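Local structure of putative lipoprotein (Bacteroides thetaiotaomicron, 4Q1Z) at residues Asn75-Ile80 / Leu103-Leu108; Pro107-Glu112 / Ile345-Ser350; Phe131-Asn136 / Val385-Gly390; Gly332-Gly337 / Asp376-Gly381. The protein is of unknown function but, as a two-domain putative lipoprotein of the DUF4876 family, is probably tethered to a membrane by a lipid. All coordinates share one frame; numbering follows the deposited sequence. Where two conformers were deposited one is given.

Overall arrangement
Contact 1 belongs to a seven-stranded mixed sheet built from the first part of the chain; contacts 2, 3 and 4 gather on the larger, mixed sheet that follows. Residues Pro107 and Leu108 occur in both contact 1 and contact 2, whose centres lie about 14 Å apart, so the chain steps there directly from one sheet to the other. Strands 131-136, 108-114, 344-347 and 378-382 are successive neighbours in the larger sheet. Contact 2, between the middle two, has its centre about 8 Å from that of contact 3 and 12 Å from that of contact 4. Contacts 2 and 3 return residues 345-350 and 385-390 to early strands, knitting distant sequence into one domain.

Contact 1: residues Asn75-Ile80 / Leu103-Leu108; sequences NNEYYI and LKVSPL. With PGE (triethylene glycol), chain H; PGE (triethylene glycol), chain I.
The antiparallel beta hairpin of strands 77-89 and 95-105 is joined here near its open end, where Tyr79 and Leu103 form a hydrogen-bonded pair. Tyr79 N donates to Leu103 O, and Leu103 N returns a bond to Tyr79 O, each over 2.9 Å. One step toward the open end, Tyr78 and Lys104 make the non-hydrogen-bonded pair, and the short approach of Tyr78 CA to Leu103 O (3.1 Å) is a CA-H...O contact. Val105 N then donates to Glu77 O almost straight, at 2.7 Å and 175°. A water takes over where the strands part, accepting from Glu77 N and donating to Val105 O.

On the face carrying Glu77, Tyr79, Leu103 and Val105, an apolar contact brings Tyr79 CB within 3.9 Å of Val105 CG2; the tyrosine hydroxyl reaches beyond the hairpin to Ser67. On the other face the Tyr78 ring lies obliquely beside the Lys104 backbone, CD2 being 3.8 Å from CA, while its hydroxyl bonds to Asp72. Lysine suits this exposed place because its methylenes can pack along Asn76 while the ammonium group reaches polar partners beyond the strand. With every side-chain torsion near 180°, Lys104 runs out past Asn76, and its CE lies 3.4 Å from Asn76 OD1. Two triethylene glycol molecules, probably from the crystallisation liquor, meet the tip: Lys104 NZ donates to O4 of each, the shorter bond measuring 2.8 Å.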
# COMPACT_ATOMS: atom_id res chain seq x y z
N ASN A 75 -2.55 13.86 10.43
CA ASN A 75 -3.33 12.92 9.62
C ASN A 75 -2.69 11.50 9.62
O ASN A 75 -2.79 10.75 8.63
CB ASN A 75 -3.54 13.45 8.17
CG ASN A 75 -4.19 14.82 8.07
OD1 ASN A 75 -5.30 15.05 8.58
ND2 ASN A 75 -3.54 15.74 7.37
N ASN A 76 -2.05 11.10 10.75
CA ASN A 76 -1.49 9.75 10.88
C ASN A 76 -2.59 8.87 11.42
O ASN A 76 -3.31 9.29 12.32
CB ASN A 76 -0.25 9.69 11.76
CG ASN A 76 0.92 10.44 11.23
OD1 ASN A 76 1.33 10.28 10.07
ND2 ASN A 76 1.47 11.29 12.07
N GLU A 77 -2.77 7.70 10.86
CA GLU A 77 -3.83 6.80 11.29
C GLU A 77 -3.26 5.76 12.21
O GLU A 77 -2.16 5.26 11.98
CB GLU A 77 -4.51 6.17 10.09
CG GLU A 77 -5.84 5.53 10.42
CD GLU A 77 -6.37 4.54 9.40
OE1 GLU A 77 -6.22 4.81 8.19
OE2 GLU A 77 -6.92 3.50 9.82
N TYR A 78 -4.02 5.45 13.28
CA TYR A 78 -3.66 4.47 14.28
C TYR A 78 -4.79 3.52 14.56
O TYR A 78 -5.92 3.95 14.77
CB TYR A 78 -3.25 5.14 15.62
CG TYR A 78 -2.13 6.15 15.53
CD1 TYR A 78 -2.38 7.46 15.12
CD2 TYR A 78 -0.84 5.82 15.91
CE1 TYR A 78 -1.36 8.40 15.05
CE2 TYR A 78 0.19 6.76 15.86
CZ TYR A 78 -0.07 8.05 15.42
OH TYR A 78 0.93 8.98 15.33
N TYR A 79 -4.49 2.22 14.63
CA TYR A 79 -5.44 1.23 15.08
C TYR A 79 -5.20 1.12 16.59
O TYR A 79 -4.09 0.81 17.04
CB TYR A 79 -5.31 -0.11 14.33
CG TYR A 79 -6.28 -1.15 14.85
CD1 TYR A 79 -7.66 -0.94 14.78
CD2 TYR A 79 -5.82 -2.31 15.46
CE1 TYR A 79 -8.55 -1.88 15.29
CE2 TYR A 79 -6.71 -3.26 15.97
CZ TYR A 79 -8.07 -3.03 15.90
OH TYR A 79 -8.93 -3.96 16.42
N ILE A 80 -6.21 1.52 17.37
CA ILE A 80 -6.05 1.55 18.82
C ILE A 80 -6.81 0.40 19.45
O ILE A 80 -7.85 -0.01 18.94
CB ILE A 80 -6.42 2.96 19.38
CG1 ILE A 80 -7.91 3.34 19.14
CG2 ILE A 80 -5.47 4.02 18.78
CD1 ILE A 80 -8.38 4.66 19.72
N LEU A 103 -1.33 1.56 17.14
CA LEU A 103 -0.48 1.01 16.09
C LEU A 103 -0.51 1.96 14.90
O LEU A 103 -1.58 2.13 14.34
CB LEU A 103 -1.02 -0.40 15.70
CG LEU A 103 -0.46 -1.06 14.40
CD1 LEU A 103 1.04 -1.35 14.51
CD2 LEU A 103 -1.21 -2.32 14.06
N LYS A 104 0.61 2.58 14.50
CA LYS A 104 0.58 3.45 13.31
C LYS A 104 0.27 2.60 12.06
O LYS A 104 0.92 1.58 11.84
CB LYS A 104 1.87 4.30 13.10
CG LYS A 104 1.69 5.41 12.03
CD LYS A 104 2.87 6.36 12.00
CE LYS A 104 2.81 7.36 10.88
NZ LYS A 104 4.01 8.24 10.88
N VAL A 105 -0.76 3.01 11.31
CA VAL A 105 -1.25 2.29 10.14
C VAL A 105 -1.15 3.16 8.88
O VAL A 105 -1.76 4.24 8.82
CB VAL A 105 -2.72 1.82 10.35
CG1 VAL A 105 -3.35 1.35 9.05
CG2 VAL A 105 -2.81 0.74 11.42
N SER A 106 -0.40 2.66 7.87
CA SER A 106 -0.29 3.31 6.55
C SER A 106 -1.53 2.91 5.73
O SER A 106 -1.78 1.72 5.52
CB SER A 106 1.01 2.94 5.85
OG SER A 106 1.21 3.87 4.80
N PRO A 107 -2.39 3.88 5.38
CA PRO A 107 -3.68 3.56 4.75
C PRO A 107 -3.68 2.72 3.44
O PRO A 107 -4.49 1.78 3.33
CB PRO A 107 -4.27 4.94 4.48
CG PRO A 107 -3.10 5.91 4.59
CD PRO A 107 -2.28 5.33 5.65
N LEU A 108 -2.87 3.08 2.41
CA LEU A 108 -2.90 2.36 1.14
C LEU A 108 -1.50 1.99 0.75
O LEU A 108 -0.70 2.86 0.37
CB LEU A 108 -3.60 3.22 0.08
CG LEU A 108 -3.81 2.57 -1.28
CD1 LEU A 108 -4.81 1.44 -1.20
CD2 LEU A 108 -4.13 3.62 -2.33
C1 PGE H . 4.87 7.53 15.37
O1 PGE H . 5.34 6.35 14.74
C2 PGE H . 4.58 8.62 14.38
O2 PGE H . 4.66 9.90 15.01
C3 PGE H . 3.79 10.88 14.45
C4 PGE H . 4.50 11.89 13.58
O4 PGE H . 5.17 10.50 9.71
C6 PGE H . 4.78 11.85 9.97
C5 PGE H . 5.20 12.32 11.34
O3 PGE H . 4.85 11.34 12.32
C1 PGE I . 1.53 7.99 7.31
O1 PGE I . 1.37 9.40 7.46
C2 PGE I . 2.75 7.61 6.50
O2 PGE I . 2.97 6.21 6.57
C3 PGE I . 4.31 5.86 6.93
C4 PGE I . 4.36 5.18 8.26
O4 PGE I . 6.49 6.49 11.94
C6 PGE I . 6.49 5.48 10.94
C5 PGE I . 6.17 6.03 9.59
O3 PGE I . 5.70 5.00 8.72
O HOH W 1 -1.15 6.85 8.62

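Contact 2: residues Pro107-Glu112 / Ile345-Ser350; sequences PLIFKE and IARKLS
Ile109 opens the contact: its CD1 packs 3.8 Å from Arg347 CD, while CG2 lies over one face of the guanidinium group. A branched aliphatic residue suits the spot, since it sets an aliphatic group on the face side of the cation without competing for its N-H groups. Phe110 contributes its carbonyl. Arg347 NH1 donates to Phe110 O at 3.2 Å and 166°, meeting a lone pair in the carbonyl plane, with the oxygen also close to the guanidinium plane. Moderate bends at chi2 and chi3 carry the arginine alongside strand 108-112, toward its beginning, to reach it.

At Lys111 the backbones join, as Arg347 N gives a nearly straight bond of 2.7 Å to Lys111 O. Lys111 and Glu112 together face Glu133 of the next strand, a classic beta bulge in the larger mixed sheet. Glu112 then forms an antiparallel non-hydrogen-bonded pair with Ala346, in which Glu112 CA makes a CA-H...O contact of 3.5 Å with Ile345 O. The small Ala346 CB accommodates the glutamate chain, lying 3.8 Å from Glu112 OE1; the carboxylate is salt-bridged through OE2 to Arg388.

Arg347 is buried, yet Asp309 pairs with its NH1, Asp370 and Asp377 with its NH2, and Gln369 O accepts from NE. So many acceptors fix the rotation of the guanidinium group, and the surrounding carboxylates probably stabilise its positive charge in the interior.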
# COMPACT_ATOMS: atom_id res chain seq x y z
N PRO A 107 -2.39 3.88 5.38
CA PRO A 107 -3.68 3.56 4.75
C PRO A 107 -3.68 2.72 3.44
O PRO A 107 -4.49 1.78 3.33
CB PRO A 107 -4.27 4.94 4.48
CG PRO A 107 -3.10 5.91 4.59
CD PRO A 107 -2.28 5.33 5.65
N LEU A 108 -2.87 3.08 2.41
CA LEU A 108 -2.90 2.36 1.14
C LEU A 108 -1.50 1.99 0.75
O LEU A 108 -0.70 2.86 0.37
CB LEU A 108 -3.60 3.22 0.08
CG LEU A 108 -3.81 2.57 -1.28
CD1 LEU A 108 -4.81 1.44 -1.20
CD2 LEU A 108 -4.13 3.62 -2.33
N ILE A 109 -1.18 0.70 0.88
CA ILE A 109 0.20 0.23 0.68
C ILE A 109 0.35 -0.87 -0.38
O ILE A 109 -0.64 -1.51 -0.77
CB ILE A 109 0.83 -0.22 2.05
CG1 ILE A 109 -0.06 -1.18 2.89
CG2 ILE A 109 1.24 0.98 2.88
CD1 ILE A 109 -0.00 -2.72 2.58
N PHE A 110 1.61 -1.07 -0.83
CA PHE A 110 2.07 -2.14 -1.72
C PHE A 110 2.14 -3.40 -0.88
O PHE A 110 2.98 -3.48 0.02
CB PHE A 110 3.45 -1.79 -2.32
CG PHE A 110 3.45 -0.88 -3.53
CD1 PHE A 110 3.01 -1.35 -4.78
CD2 PHE A 110 3.95 0.41 -3.45
CE1 PHE A 110 3.02 -0.51 -5.90
CE2 PHE A 110 3.95 1.25 -4.57
CZ PHE A 110 3.49 0.79 -5.78
N LYS A 111 1.23 -4.34 -1.09
CA LYS A 111 1.17 -5.57 -0.28
C LYS A 111 2.16 -6.67 -0.80
O LYS A 111 2.82 -7.36 -0.01
CB LYS A 111 -0.28 -6.09 -0.29
CG LYS A 111 -0.56 -7.25 0.65
CD LYS A 111 -2.02 -7.64 0.58
CE LYS A 111 -2.25 -9.09 0.89
NZ LYS A 111 -1.58 -9.97 -0.08
N GLU A 112 2.18 -6.88 -2.12
CA GLU A 112 2.98 -7.88 -2.79
C GLU A 112 3.37 -7.34 -4.13
O GLU A 112 2.53 -6.71 -4.78
CB GLU A 112 2.17 -9.20 -2.93
CG GLU A 112 2.92 -10.34 -3.61
CD GLU A 112 2.91 -11.68 -2.88
OE1 GLU A 112 2.16 -11.82 -1.89
OE2 GLU A 112 3.67 -12.58 -3.30
N ILE A 345 8.48 -10.33 -3.62
CA ILE A 345 8.56 -9.70 -2.31
C ILE A 345 7.13 -9.55 -1.77
O ILE A 345 6.18 -9.30 -2.52
CB ILE A 345 9.36 -8.34 -2.37
CG1 ILE A 345 8.73 -7.33 -3.36
CG2 ILE A 345 10.88 -8.57 -2.65
CD1 ILE A 345 9.07 -5.91 -3.16
N ALA A 346 6.96 -9.74 -0.47
CA ALA A 346 5.66 -9.66 0.16
C ALA A 346 5.77 -8.86 1.47
O ALA A 346 6.67 -9.11 2.26
CB ALA A 346 5.12 -11.07 0.41
N ARG A 347 4.88 -7.88 1.68
CA ARG A 347 4.88 -7.06 2.90
C ARG A 347 4.52 -7.92 4.11
O ARG A 347 3.62 -8.77 4.02
CB ARG A 347 3.91 -5.89 2.74
CG ARG A 347 4.08 -4.76 3.71
CD ARG A 347 3.67 -3.43 3.09
NE ARG A 347 4.59 -2.41 3.58
CZ ARG A 347 5.13 -1.45 2.86
NH1 ARG A 347 4.76 -1.27 1.60
NH2 ARG A 347 6.02 -0.64 3.40
N LYS A 348 5.25 -7.72 5.22
CA LYS A 348 5.07 -8.42 6.49
C LYS A 348 3.84 -7.92 7.18
O LYS A 348 3.52 -6.74 7.08
CB LYS A 348 6.28 -8.23 7.42
CG LYS A 348 7.55 -8.95 7.00
CD LYS A 348 8.70 -8.56 7.93
CE LYS A 348 10.04 -8.96 7.39
NZ LYS A 348 11.13 -8.35 8.19
N LEU A 349 3.18 -8.81 7.93
CA LEU A 349 2.01 -8.50 8.74
C LEU A 349 2.45 -7.79 10.01
O LEU A 349 3.51 -8.10 10.54
CB LEU A 349 1.28 -9.80 9.10
CG LEU A 349 0.54 -10.50 7.98
CD1 LEU A 349 0.30 -11.95 8.33
CD2 LEU A 349 -0.76 -9.85 7.72
N SER A 350 1.61 -6.87 10.52
CA SER A 350 1.88 -6.20 11.79
C SER A 350 1.60 -7.20 12.90
O SER A 350 0.47 -7.67 13.03
CB SER A 350 1.04 -4.93 11.93
OG SER A 350 1.71 -3.79 11.41

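Contact 3: residues Phe131-Asn136 / Val385-Gly390; sequences FYEIYN and VMRRNG
Glu133 OE1 is gripped from the 385-390 segment by the backbone N of Arg387, which donates at 2.9 Å and 171°. The glutamate stands on strand 131-136, inside the larger mixed beta sheet, and this bond ties an irregular loop near the end of the chain across one face of that sheet. Arg387 N meets OE1 on the syn side, 22° out of the carboxylate plane. A water 2.8 Å from OE1 probably supplies a second bond, and it accepts from Arg388 N over 3.0 Å, so two successive amides of the loop are served by one oxygen, directly and through water.

Glutamate has the length for this task. Its CG lies opposite the backbone N and the chain continues extended, carrying the carboxylate clear of the strand. The second oxygen, OE2, is occupied by a salt bridge to Lys111 NZ and a hydrogen bond from Ser195 OG; with both oxygens engaged the group is held in orientation, and the lysine probably favours the charged form. Arg387 sends its own side chain elsewhere, to Glu222.

Two residues back on the strand, Phe131 supplies an apolar patch. Its ring edge faces Val385 O, with CZ 3.7 Å from that oxygen. One ring face receives Met386, present as selenomethionine: CG makes a CH-pi contact 4.1 Å from the ring centroid. The next atom, SE, stands above the same ring, farther out, a distant Met-aromatic contact with SE 5.0 Å from the centroid and only 3° off the normal.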
# COMPACT_ATOMS: atom_id res chain seq x y z
N PHE A 131 3.51 -8.01 -11.62
CA PHE A 131 2.29 -7.53 -10.98
C PHE A 131 2.63 -6.79 -9.67
O PHE A 131 3.69 -7.00 -9.07
CB PHE A 131 1.23 -8.64 -10.77
CG PHE A 131 1.43 -9.54 -9.57
CD1 PHE A 131 0.88 -9.21 -8.33
CD2 PHE A 131 2.18 -10.71 -9.67
CE1 PHE A 131 1.06 -10.04 -7.22
CE2 PHE A 131 2.35 -11.55 -8.56
CZ PHE A 131 1.77 -11.21 -7.35
N TYR A 132 1.69 -5.93 -9.24
CA TYR A 132 1.71 -5.02 -8.09
C TYR A 132 0.39 -5.13 -7.40
O TYR A 132 -0.64 -4.87 -8.03
CB TYR A 132 1.93 -3.55 -8.57
CG TYR A 132 3.05 -3.41 -9.58
CD1 TYR A 132 2.80 -3.53 -10.95
CD2 TYR A 132 4.37 -3.24 -9.17
CE1 TYR A 132 3.83 -3.48 -11.88
CE2 TYR A 132 5.41 -3.20 -10.10
CZ TYR A 132 5.13 -3.30 -11.45
OH TYR A 132 6.15 -3.21 -12.38
N GLU A 133 0.38 -5.58 -6.15
CA GLU A 133 -0.85 -5.73 -5.39
C GLU A 133 -0.87 -4.66 -4.30
O GLU A 133 0.03 -4.59 -3.48
CB GLU A 133 -0.99 -7.14 -4.84
CG GLU A 133 -2.27 -7.36 -4.05
CD GLU A 133 -2.54 -8.79 -3.60
OE1 GLU A 133 -2.02 -9.73 -4.24
OE2 GLU A 133 -3.27 -8.96 -2.60
N ILE A 134 -1.89 -3.80 -4.36
CA ILE A 134 -2.24 -2.64 -3.54
C ILE A 134 -3.33 -3.09 -2.56
O ILE A 134 -4.25 -3.76 -2.98
CB ILE A 134 -2.70 -1.53 -4.55
CG1 ILE A 134 -1.52 -0.91 -5.26
CG2 ILE A 134 -3.64 -0.48 -3.99
CD1 ILE A 134 -0.37 -0.64 -4.32
N TYR A 135 -3.19 -2.77 -1.26
CA TYR A 135 -4.13 -3.19 -0.21
C TYR A 135 -4.67 -2.01 0.59
O TYR A 135 -3.93 -1.09 0.95
CB TYR A 135 -3.40 -4.18 0.73
CG TYR A 135 -4.20 -4.78 1.88
CD1 TYR A 135 -5.05 -5.87 1.68
CD2 TYR A 135 -4.00 -4.36 3.20
CE1 TYR A 135 -5.74 -6.47 2.74
CE2 TYR A 135 -4.69 -4.94 4.27
CZ TYR A 135 -5.55 -6.00 4.03
OH TYR A 135 -6.22 -6.60 5.08
N ASN A 136 -5.99 -2.05 0.90
CA ASN A 136 -6.60 -1.06 1.76
C ASN A 136 -6.35 -1.52 3.18
O ASN A 136 -7.00 -2.45 3.68
CB ASN A 136 -8.08 -0.85 1.46
CG ASN A 136 -8.75 0.20 2.32
OD1 ASN A 136 -8.21 0.70 3.32
ND2 ASN A 136 -9.97 0.58 1.96
N VAL A 385 2.29 -14.91 -4.90
CA VAL A 385 0.90 -15.31 -4.67
C VAL A 385 0.03 -14.09 -4.85
O VAL A 385 0.39 -13.01 -4.38
CB VAL A 385 0.68 -15.99 -3.28
CG1 VAL A 385 -0.81 -16.19 -2.98
CG2 VAL A 385 1.41 -17.33 -3.18
N MSE A 386 -1.12 -14.24 -5.55
CA MSE A 386 -2.10 -13.17 -5.72
C MSE A 386 -3.19 -13.29 -4.65
O MSE A 386 -3.78 -14.38 -4.49
CB MSE A 386 -2.71 -13.20 -7.12
CG MSE A 386 -1.91 -12.39 -8.12
SE MSE A 386 -2.42 -12.90 -9.90
CE MSE A 386 -4.14 -12.05 -10.11
N ARG A 387 -3.45 -12.18 -3.91
CA ARG A 387 -4.44 -12.10 -2.83
C ARG A 387 -4.04 -13.06 -1.67
O ARG A 387 -4.87 -13.81 -1.14
CB ARG A 387 -5.88 -12.34 -3.35
CG ARG A 387 -6.38 -11.25 -4.30
CD ARG A 387 -7.72 -11.57 -4.92
NE ARG A 387 -7.95 -10.74 -6.10
CZ ARG A 387 -7.85 -11.15 -7.36
NH1 ARG A 387 -7.58 -12.42 -7.63
NH2 ARG A 387 -8.05 -10.31 -8.36
N ARG A 388 -2.76 -13.02 -1.29
CA ARG A 388 -2.21 -13.83 -0.20
C ARG A 388 -2.87 -13.40 1.12
O ARG A 388 -3.27 -12.24 1.24
CB ARG A 388 -0.67 -13.66 -0.13
CG ARG A 388 0.04 -14.68 0.76
CD ARG A 388 1.45 -14.27 1.14
NE ARG A 388 2.30 -14.12 -0.04
CZ ARG A 388 3.05 -15.08 -0.57
NH1 ARG A 388 3.05 -16.30 -0.04
NH2 ARG A 388 3.79 -14.84 -1.64
N ASN A 389 -2.98 -14.34 2.09
CA ASN A 389 -3.59 -14.16 3.42
C ASN A 389 -5.02 -13.62 3.32
O ASN A 389 -5.38 -12.69 4.06
CB ASN A 389 -2.76 -13.24 4.35
CG ASN A 389 -1.27 -13.42 4.32
OD1 ASN A 389 -0.76 -14.54 4.33
ND2 ASN A 389 -0.55 -12.31 4.33
N GLY A 390 -5.79 -14.19 2.40
CA GLY A 390 -7.19 -13.85 2.19
C GLY A 390 -7.53 -12.41 1.87
O GLY A 390 -8.55 -11.91 2.34
O HOH W 2 -0.62 -11.14 -2.25

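Contact 4: residues Gly332-Gly337 / Asp376-Gly381; sequences GITWVG and DDFERG
Arg380 lies flat on Trp335, and here the contact is tight: the guanidinium and ring planes are 15° apart, and Arg380 NE comes within 3.3 Å of Trp335 CZ2. The arginine is used along much of its length. Its CD makes a CH-pi contact over the six-membered ring, 3.5 Å from the centroid, while CZ sits off-centre in a cation-pi interaction 4.0 Å from the same point. A broad indole suits this partly exposed place, offering a surface to methylene and cation alike. The bend at chi3 (-65°) brings NE over the indole.

Further in, the buried Thr334 and Phe378 meet with Thr334 OG1 3.7 Å from Phe378 CB. Strand 378-382 is the outermost strand at this end of the larger mixed sheet, and residues 332-337 are an irregular part of the connection from strand 307-312 to strand 344-347, running alongside it in nearly the same direction. No direct hydrogen bond joins the two segments; a water does that work. It accepts from Thr334 OG1 at 2.6 Å and from Arg380 NH1 at 2.8 Å, and donates to Phe378 O. Thr334 OG1, opposite its own backbone N at chi1 -167°, is thus turned across to the strand, and the hydroxyl is satisfied by the water.

The fit slackens at the end of the contact, where Val336 and Gly381, also partly exposed, meet. Val336 touches Gly381 through CG1 alone, 3.9 Å from Gly381 N, with no polar bond between them. Here the chain turns a corner, and the positive phi of Gly381 is one glycine adopts readily.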
# COMPACT_ATOMS: atom_id res chain seq x y z
N GLY A 332 15.31 2.13 3.11
CA GLY A 332 16.00 0.91 2.76
C GLY A 332 15.91 0.47 1.32
O GLY A 332 15.65 1.28 0.41
N ILE A 333 16.22 -0.83 1.13
CA ILE A 333 16.27 -1.59 -0.12
C ILE A 333 15.76 -3.00 0.12
O ILE A 333 16.07 -3.60 1.16
CB ILE A 333 17.72 -1.63 -0.72
CG1 ILE A 333 18.78 -2.18 0.29
CG2 ILE A 333 18.13 -0.31 -1.31
CD1 ILE A 333 19.89 -3.14 -0.33
N THR A 334 15.03 -3.54 -0.86
CA THR A 334 14.51 -4.93 -0.87
C THR A 334 15.02 -5.56 -2.16
O THR A 334 15.49 -4.84 -3.03
CB THR A 334 12.99 -5.01 -0.65
OG1 THR A 334 12.64 -6.36 -0.37
CG2 THR A 334 12.19 -4.48 -1.82
N TRP A 335 15.01 -6.90 -2.26
CA TRP A 335 15.58 -7.60 -3.42
C TRP A 335 15.16 -9.06 -3.42
O TRP A 335 14.57 -9.53 -2.45
CB TRP A 335 17.15 -7.51 -3.40
CG TRP A 335 17.79 -8.22 -2.23
CD1 TRP A 335 18.15 -9.53 -2.17
CD2 TRP A 335 18.02 -7.67 -0.92
NE1 TRP A 335 18.61 -9.84 -0.90
CE2 TRP A 335 18.54 -8.72 -0.11
CE3 TRP A 335 17.83 -6.40 -0.34
CZ2 TRP A 335 18.92 -8.52 1.23
CZ3 TRP A 335 18.17 -6.21 0.99
CH2 TRP A 335 18.73 -7.26 1.76
N VAL A 336 15.49 -9.78 -4.51
CA VAL A 336 15.26 -11.22 -4.66
C VAL A 336 16.61 -11.84 -5.06
O VAL A 336 16.76 -13.06 -5.07
CB VAL A 336 14.10 -11.62 -5.59
CG1 VAL A 336 12.77 -11.16 -5.02
CG2 VAL A 336 14.30 -11.14 -7.02
N GLY A 337 17.57 -10.98 -5.36
CA GLY A 337 18.95 -11.34 -5.64
C GLY A 337 19.27 -11.97 -6.96
O GLY A 337 20.42 -12.28 -7.22
N ASP A 376 13.21 -3.95 6.02
CA ASP A 376 12.50 -4.41 7.21
C ASP A 376 11.05 -4.83 6.96
O ASP A 376 10.56 -5.72 7.67
CB ASP A 376 12.51 -3.28 8.27
CG ASP A 376 13.86 -2.71 8.71
OD1 ASP A 376 14.91 -3.34 8.41
OD2 ASP A 376 13.86 -1.64 9.39
N ASP A 377 10.34 -4.17 6.04
CA ASP A 377 8.91 -4.41 5.83
C ASP A 377 8.57 -5.57 4.87
O ASP A 377 7.42 -6.03 4.88
CB ASP A 377 8.23 -3.12 5.31
CG ASP A 377 8.39 -1.90 6.20
OD1 ASP A 377 8.77 -2.06 7.38
OD2 ASP A 377 8.16 -0.78 5.70
N PHE A 378 9.53 -6.04 4.07
CA PHE A 378 9.25 -7.08 3.10
C PHE A 378 9.98 -8.39 3.31
O PHE A 378 11.20 -8.40 3.52
CB PHE A 378 9.56 -6.58 1.68
CG PHE A 378 8.54 -5.60 1.16
CD1 PHE A 378 8.64 -4.25 1.47
CD2 PHE A 378 7.48 -6.03 0.38
CE1 PHE A 378 7.67 -3.35 1.03
CE2 PHE A 378 6.53 -5.12 -0.09
CZ PHE A 378 6.62 -3.79 0.24
N GLU A 379 9.25 -9.49 3.14
CA GLU A 379 9.80 -10.83 3.05
C GLU A 379 10.34 -10.93 1.64
O GLU A 379 9.63 -10.58 0.69
CB GLU A 379 8.74 -11.92 3.35
CG GLU A 379 8.42 -12.13 4.82
CD GLU A 379 9.55 -12.68 5.68
OE1 GLU A 379 10.49 -13.29 5.12
OE2 GLU A 379 9.47 -12.51 6.92
N ARG A 380 11.61 -11.37 1.49
CA ARG A 380 12.30 -11.47 0.22
C ARG A 380 12.38 -12.88 -0.33
O ARG A 380 12.54 -13.84 0.44
CB ARG A 380 13.72 -10.94 0.38
CG ARG A 380 13.80 -9.47 0.69
CD ARG A 380 15.23 -9.03 0.77
NE ARG A 380 15.93 -9.65 1.90
CZ ARG A 380 15.98 -9.14 3.12
NH1 ARG A 380 15.37 -7.99 3.40
NH2 ARG A 380 16.66 -9.76 4.08
N GLY A 381 12.30 -12.99 -1.66
CA GLY A 381 12.39 -14.24 -2.39
C GLY A 381 11.29 -15.25 -2.13
O GLY A 381 11.56 -16.45 -2.08
O HOH W 3 13.11 -6.85 2.16